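Local coordinates for protein Bpsl2520 (Burkholderia pseudomallei K96243, PDB 6F03) that is a secreted antigen of unknown molecular function, a putative exported, almost wholly helical protein of the DUF2059 family, at residues A44-K47 with D48-A52. Sequence-based numbering, arbitrary orientation.
Sequences AAIK and DLLDA
Ile46 and Leu50, one helical turn apart, run alongside each other off the same face of the helix, CG2 of Ile46 reaching CD1 of Leu50 at 3.9 Å. A chi1 of -69° puts Leu50 CG beside its own backbone N, and that carbon rests 3.3 Å from Ile46 O. The same carbonyl accepts the Leu50 N-H at 2.7 Å between N and O, with 173° at the hydrogen. Its neighbours in the i to i+4 ladder run from Asp48 N to Ala44 O (3.2 Å), Leu49 N to Ala45 O (3.0 Å) and Asp51 N to Lys47 O (3.1 Å), as expected of a regular alpha-helix. Lys47 is extended beyond CG, and its NZ stays 5.9 Å from Asp48 OD1, too far for a salt bridge. Further out, Ile46, Lys47 and Leu50 all touch Tyr130 of helix 119-136, while Ala45 and Ile46 meet Ile142, and Leu49 meets Thr146 and Tyr149, on helix 139-150. Helix 40-52 is therefore amphipathic here: its apolar face joins two later helices, whereas Asp48, Asp51 and Lys47 are exposed, the lysine despite its contact with Tyr130, and the opposite charges of Lys47 and Asp48 could interact at most through longer-range electrostatics.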
# COMPACT_ATOMS: atom_id res chain seq x y z
N ALA B 44 29.48 10.98 -1.29
CA ALA B 44 30.25 9.74 -1.38
C ALA B 44 29.79 8.73 -0.33
O ALA B 44 29.80 7.53 -0.59
CB ALA B 44 31.74 10.03 -1.23
N ALA B 45 29.38 9.19 0.84
CA ALA B 45 28.88 8.25 1.84
C ALA B 45 27.56 7.64 1.40
O ALA B 45 27.35 6.43 1.53
CB ALA B 45 28.74 8.95 3.20
N ILE B 46 26.67 8.45 0.83
CA ILE B 46 25.40 7.93 0.37
C ILE B 46 25.60 6.96 -0.78
O ILE B 46 24.91 5.93 -0.87
CB ILE B 46 24.45 9.08 -0.01
CG1 ILE B 46 24.02 9.82 1.26
CG2 ILE B 46 23.28 8.54 -0.77
CD1 ILE B 46 23.33 11.18 1.02
N LYS B 47 26.52 7.27 -1.69
CA LYS B 47 26.79 6.33 -2.77
C LYS B 47 27.17 4.95 -2.22
O LYS B 47 26.71 3.93 -2.73
CB LYS B 47 27.88 6.89 -3.68
CG LYS B 47 28.28 5.97 -4.83
CD LYS B 47 29.45 6.57 -5.57
CE LYS B 47 29.94 5.67 -6.67
NZ LYS B 47 31.39 5.94 -6.92
N ASP B 48 28.01 4.90 -1.18
CA ASP B 48 28.32 3.61 -0.56
C ASP B 48 27.10 2.98 0.12
O ASP B 48 26.91 1.77 0.05
CB ASP B 48 29.49 3.73 0.41
CG ASP B 48 30.82 3.88 -0.31
OD1 ASP B 48 30.86 3.65 -1.54
OD2 ASP B 48 31.84 4.19 0.36
N LEU B 49 26.26 3.79 0.76
CA LEU B 49 25.06 3.23 1.39
C LEU B 49 24.13 2.64 0.34
O LEU B 49 23.60 1.54 0.51
CB LEU B 49 24.34 4.28 2.23
CG LEU B 49 23.08 3.75 2.92
CD1 LEU B 49 23.40 2.49 3.65
CD2 LEU B 49 22.52 4.76 3.90
N LEU B 50 23.89 3.38 -0.75
CA LEU B 50 23.01 2.90 -1.82
C LEU B 50 23.50 1.58 -2.41
O LEU B 50 22.71 0.68 -2.71
CB LEU B 50 22.90 3.97 -2.92
CG LEU B 50 22.11 5.23 -2.50
CD1 LEU B 50 22.05 6.25 -3.63
CD2 LEU B 50 20.72 4.85 -2.02
N ASP B 51 24.82 1.44 -2.58
CA ASP B 51 25.38 0.17 -3.03
C ASP B 51 25.09 -0.96 -2.04
O ASP B 51 24.74 -2.08 -2.43
CB ASP B 51 26.89 0.33 -3.24
CG ASP B 51 27.55 -0.93 -3.74
OD1 ASP B 51 27.29 -1.31 -4.91
OD2 ASP B 51 28.35 -1.52 -2.97
N ALA B 52 25.21 -0.69 -0.74
CA ALA B 52 25.04 -1.74 0.26
C ALA B 52 23.58 -2.20 0.39
O ALA B 52 23.34 -3.34 0.80
CB ALA B 52 25.56 -1.25 1.63